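Local coordinates for protein class I phosphodiesterase PDEB1 (Leishmania major, PDB 2R8Q) that belongs to the class I phosphodiesterases, with an all-helical catalytic domain that holds a zinc ion, a magnesium ion and 3-isobutyl-1-methylxanthine, at residues H219-A230 with K316-F326. Sequence-based numbering, arbitrary orientation.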
loop_
_atom_site.group_PDB
_atom_site.type_symbol
_atom_site.label_atom_id
_atom_site.label_comp_id
_atom_site.label_asym_id
_atom_site.label_seq_id
_atom_site.Cartn_x
_atom_site.Cartn_y
_atom_site.Cartn_z
ATOM N N HIS A 219 13.231 -5.692 16.245
ATOM C CA HIS A 219 13.686 -6.887 16.949
ATOM C C HIS A 219 13.869 -6.751 18.462
ATOM O O HIS A 219 13.305 -7.530 19.229
ATOM C CB HIS A 219 14.988 -7.395 16.331
ATOM C CG HIS A 219 15.450 -8.693 16.912
ATOM N ND1 HIS A 219 14.818 -9.890 16.651
ATOM C CD2 HIS A 219 16.440 -8.974 17.792
ATOM C CE1 HIS A 219 15.398 -10.851 17.348
ATOM N NE2 HIS A 219 16.384 -10.322 18.048
ATOM N N ALA A 220 14.664 -5.777 18.886
ATOM C CA ALA A 220 14.917 -5.574 20.309
ATOM C C ALA A 220 13.621 -5.388 21.091
ATOM O O ALA A 220 13.432 -5.995 22.149
ATOM C CB ALA A 220 15.833 -4.369 20.511
ATOM N N ASP A 221 12.730 -4.552 20.571
ATOM C CA ASP A 221 11.461 -4.296 21.239
ATOM C C ASP A 221 10.605 -5.558 21.282
ATOM O O ASP A 221 9.963 -5.853 22.293
ATOM C CB ASP A 221 10.702 -3.180 20.520
ATOM C CG ASP A 221 9.466 -2.745 21.273
ATOM O OD1 ASP A 221 9.608 -2.285 22.424
ATOM O OD2 ASP A 221 8.356 -2.860 20.715
ATOM N N ALA A 222 10.602 -6.299 20.180
ATOM C CA ALA A 222 9.831 -7.532 20.083
ATOM C C ALA A 222 10.281 -8.532 21.141
ATOM O O ALA A 222 9.458 -9.191 21.779
ATOM C CB ALA A 222 9.994 -8.136 18.690
ATOM N N LEU A 223 11.592 -8.649 21.326
ATOM C CA LEU A 223 12.117 -9.579 22.320
ATOM C C LEU A 223 11.816 -9.072 23.728
ATOM O O LEU A 223 11.507 -9.860 24.621
ATOM C CB LEU A 223 13.627 -9.773 22.133
ATOM C CG LEU A 223 14.318 -10.764 23.077
ATOM C CD1 LEU A 223 13.574 -12.091 23.082
ATOM C CD2 LEU A 223 15.765 -10.962 22.637
ATOM N N SER A 224 11.900 -7.759 23.917
ATOM C CA SER A 224 11.619 -7.145 25.213
ATOM C C SER A 224 10.192 -7.452 25.655
ATOM O O SER A 224 9.956 -7.840 26.800
ATOM C CB SER A 224 11.810 -5.627 25.129
ATOM O OG SER A 224 11.393 -4.982 26.325
ATOM N N ARG A 225 9.239 -7.272 24.744
ATOM C CA ARG A 225 7.844 -7.530 25.060
ATOM C C ARG A 225 7.599 -9.015 25.301
ATOM O O ARG A 225 6.801 -9.383 26.164
ATOM C CB ARG A 225 6.941 -6.984 23.946
ATOM C CG ARG A 225 6.920 -5.453 23.923
ATOM C CD ARG A 225 5.980 -4.867 22.880
ATOM N NE ARG A 225 6.423 -5.130 21.515
ATOM C CZ ARG A 225 5.909 -6.072 20.732
ATOM N NH1 ARG A 225 4.927 -6.843 21.179
ATOM N NH2 ARG A 225 6.378 -6.246 19.503
ATOM N N PHE A 226 8.294 -9.869 24.552
ATOM C CA PHE A 226 8.149 -11.311 24.731
ATOM C C PHE A 226 8.647 -11.698 26.119
ATOM O O PHE A 226 8.037 -12.519 26.805
ATOM C CB PHE A 226 8.968 -12.083 23.693
ATOM C CG PHE A 226 9.041 -13.561 23.969
ATOM C CD1 PHE A 226 7.987 -14.401 23.628
ATOM C CD2 PHE A 226 10.145 -14.103 24.621
ATOM C CE1 PHE A 226 8.029 -15.764 23.938
ATOM C CE2 PHE A 226 10.195 -15.461 24.936
ATOM C CZ PHE A 226 9.135 -16.291 24.593
ATOM N N THR A 227 9.766 -11.106 26.521
ATOM C CA THR A 227 10.354 -11.386 27.825
ATOM C C THR A 227 9.420 -10.953 28.954
ATOM O O THR A 227 9.278 -11.660 29.955
ATOM C CB THR A 227 11.705 -10.673 27.980
ATOM O OG1 THR A 227 12.556 -11.028 26.882
ATOM C CG2 THR A 227 12.377 -11.086 29.284
ATOM N N GLU A 228 8.784 -9.794 28.793
ATOM C CA GLU A 228 7.855 -9.303 29.807
ATOM C C GLU A 228 6.687 -10.282 29.908
ATOM O O GLU A 228 6.148 -10.509 30.991
ATOM C CB GLU A 228 7.347 -7.904 29.440
ATOM C CG GLU A 228 6.370 -7.287 30.443
ATOM C CD GLU A 228 6.907 -7.269 31.865
ATOM O OE1 GLU A 228 8.113 -7.005 32.046
ATOM O OE2 GLU A 228 6.117 -7.506 32.805
ATOM N N LEU A 229 6.302 -10.862 28.775
ATOM C CA LEU A 229 5.217 -11.836 28.752
ATOM C C LEU A 229 5.608 -13.011 29.644
ATOM O O LEU A 229 4.802 -13.513 30.426
ATOM C CB LEU A 229 4.979 -12.328 27.320
ATOM C CG LEU A 229 4.068 -13.545 27.142
ATOM C CD1 LEU A 229 2.679 -13.221 27.644
ATOM C CD2 LEU A 229 4.029 -13.948 25.675
ATOM N N ALA A 230 6.859 -13.440 29.524
ATOM C CA ALA A 230 7.370 -14.553 30.315
ATOM C C ALA A 230 7.583 -14.139 31.770
ATOM O O ALA A 230 7.452 -14.956 32.682
ATOM C CB ALA A 230 8.680 -15.058 29.716
ATOM N N LYS A 316 21.005 -15.535 20.639
ATOM C CA LYS A 316 20.350 -15.107 21.866
ATOM C C LYS A 316 18.835 -15.200 21.731
ATOM O O LYS A 316 18.145 -15.580 22.676
ATOM C CB LYS A 316 20.734 -13.666 22.217
ATOM C CG LYS A 316 20.002 -13.137 23.447
ATOM C CD LYS A 316 20.331 -11.682 23.738
ATOM C CE LYS A 316 19.528 -11.174 24.926
ATOM N NZ LYS A 316 19.801 -9.739 25.219
ATOM N N PHE A 317 18.320 -14.857 20.555
ATOM C CA PHE A 317 16.879 -14.898 20.335
ATOM C C PHE A 317 16.307 -16.283 20.606
ATOM O O PHE A 317 15.341 -16.422 21.354
ATOM C CB PHE A 317 16.526 -14.470 18.906
ATOM C CG PHE A 317 15.043 -14.366 18.656
ATOM C CD1 PHE A 317 14.276 -13.421 19.332
ATOM C CD2 PHE A 317 14.412 -15.219 17.756
ATOM C CE1 PHE A 317 12.902 -13.325 19.116
ATOM C CE2 PHE A 317 13.036 -15.131 17.530
ATOM C CZ PHE A 317 12.282 -14.184 18.213
ATOM N N PHE A 318 16.888 -17.313 19.999
ATOM C CA PHE A 318 16.377 -18.662 20.224
ATOM C C PHE A 318 16.594 -19.135 21.657
ATOM O O PHE A 318 15.715 -19.756 22.250
ATOM C CB PHE A 318 16.998 -19.660 19.237
ATOM C CG PHE A 318 16.287 -19.714 17.910
ATOM C CD1 PHE A 318 16.681 -18.894 16.855
ATOM C CD2 PHE A 318 15.189 -20.548 17.736
ATOM C CE1 PHE A 318 15.984 -18.905 15.644
ATOM C CE2 PHE A 318 14.484 -20.569 16.530
ATOM C CZ PHE A 318 14.882 -19.745 15.483
ATOM N N ARG A 319 17.761 -18.841 22.220
ATOM C CA ARG A 319 18.040 -19.245 23.591
ATOM C C ARG A 319 17.007 -18.624 24.530
ATOM O O ARG A 319 16.496 -19.285 25.435
ATOM C CB ARG A 319 19.455 -18.807 23.981
ATOM C CG ARG A 319 20.531 -19.515 23.172
ATOM C CD ARG A 319 21.823 -18.720 23.120
ATOM N NE ARG A 319 22.768 -19.302 22.172
ATOM C CZ ARG A 319 23.821 -18.660 21.676
ATOM N NH1 ARG A 319 24.064 -17.406 22.037
ATOM N NH2 ARG A 319 24.630 -19.270 20.820
ATOM N N ASP A 320 16.688 -17.357 24.290
ATOM C CA ASP A 320 15.722 -16.638 25.113
ATOM C C ASP A 320 14.286 -17.126 24.977
ATOM O O ASP A 320 13.619 -17.381 25.979
ATOM C CB ASP A 320 15.779 -15.142 24.796
ATOM C CG ASP A 320 16.893 -14.433 25.536
ATOM O OD1 ASP A 320 17.919 -15.079 25.835
ATOM O OD2 ASP A 320 16.747 -13.224 25.811
ATOM N N ILE A 321 13.795 -17.266 23.749
ATOM C CA ILE A 321 12.416 -17.703 23.584
ATOM C C ILE A 321 12.196 -19.163 23.952
ATOM O O ILE A 321 11.132 -19.520 24.452
ATOM C CB ILE A 321 11.900 -17.440 22.147
ATOM C CG1 ILE A 321 12.632 -18.330 21.140
ATOM C CG2 ILE A 321 12.090 -15.967 21.799
ATOM C CD1 ILE A 321 12.075 -18.214 19.725
ATOM N N VAL A 322 13.197 -20.008 23.722
ATOM C CA VAL A 322 13.070 -21.419 24.064
ATOM C C VAL A 322 13.155 -21.598 25.578
ATOM O O VAL A 322 12.364 -22.329 26.174
ATOM C CB VAL A 322 14.176 -22.267 23.391
ATOM C CG1 VAL A 322 14.160 -23.686 23.943
ATOM C CG2 VAL A 322 13.955 -22.299 21.887
ATOM N N GLY A 323 14.110 -20.914 26.196
ATOM C CA GLY A 323 14.274 -21.025 27.633
ATOM C C GLY A 323 13.144 -20.415 28.442
ATOM O O GLY A 323 12.857 -20.875 29.547
ATOM N N ASN A 324 12.486 -19.397 27.895
ATOM C CA ASN A 324 11.411 -18.724 28.615
ATOM C C ASN A 324 9.979 -19.167 28.329
ATOM O O ASN A 324 9.074 -18.846 29.101
ATOM C CB ASN A 324 11.512 -17.210 28.406
ATOM C CG ASN A 324 12.714 -16.604 29.106
ATOM O OD1 ASN A 324 12.874 -16.745 30.319
ATOM N ND2 ASN A 324 13.562 -15.922 28.347
ATOM N N LEU A 325 9.753 -19.892 27.236
ATOM C CA LEU A 325 8.395 -20.331 26.933
ATOM C C LEU A 325 8.274 -21.499 25.956
ATOM O O LEU A 325 7.492 -22.422 26.185
ATOM C CB LEU A 325 7.571 -19.147 26.413
ATOM C CG LEU A 325 6.072 -19.395 26.229
ATOM C CD1 LEU A 325 5.431 -19.738 27.568
ATOM C CD2 LEU A 325 5.424 -18.160 25.632
ATOM N N PHE A 326 9.029 -21.458 24.863
ATOM C CA PHE A 326 8.967 -22.527 23.866
ATOM C C PHE A 326 9.958 -23.635 24.210
ATOM O O PHE A 326 10.897 -23.898 23.458
ATOM C CB PHE A 326 9.285 -21.987 22.466
ATOM C CG PHE A 326 8.435 -20.814 22.049
ATOM C CD1 PHE A 326 7.081 -20.766 22.361
ATOM C CD2 PHE A 326 8.987 -19.770 21.315
ATOM C CE1 PHE A 326 6.290 -19.696 21.945
ATOM C CE2 PHE A 326 8.202 -18.699 20.895
ATOM C CZ PHE A 326 6.853 -18.662 21.211
HETATM O O HOH W 1 15.132 -11.316 26.662
#
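Thr227 OG1 and Asp320 OD2 are joined across the contact by one water, which donates to both and whose oxygen lies 2.6 Å from each, a polar bridge between helices that share no direct hydrogen bond. Thr227 OG1 in turn donates to Leu223 O, one turn back, at 2.8 Å. Leu223 O also takes Thr227 N, from the opposite face of its carbonyl plane.

Beside this bridge the contact is apolar and centres on Phe226. With CG anti to the backbone N (chi1 170°), its ring lies across Ile321: the methyl CG2 sits over one face, 4.0 Å from the ring centroid, a CH-pi contact. Phe226 CE2 comes within 3.4 Å of Ile321 CA, while Phe226 CZ lies 3.7 Å from CB of Leu325, the first residue to leave helical geometry. A turn before Phe226, Leu223 CD1 rests 4.0 Å from Phe317 CD1; one turn further back, His219 CE1 lies 3.4 Å from the same Phe317 CD1, the ring planes oblique at 57°.

The axes of the two segments run nearly parallel, 20° apart in direction and 10.4 Å apart at closest approach. Helix 239-254 packs against 219-230, with Thr248 on Phe226, and its Lys251 reaches both segments: NZ is hydrogen-bonded to His219 ND1, and Phe317 receives a cation-pi contact. Helix 330-348 meets residues 316-326 through Phe318 and Val322.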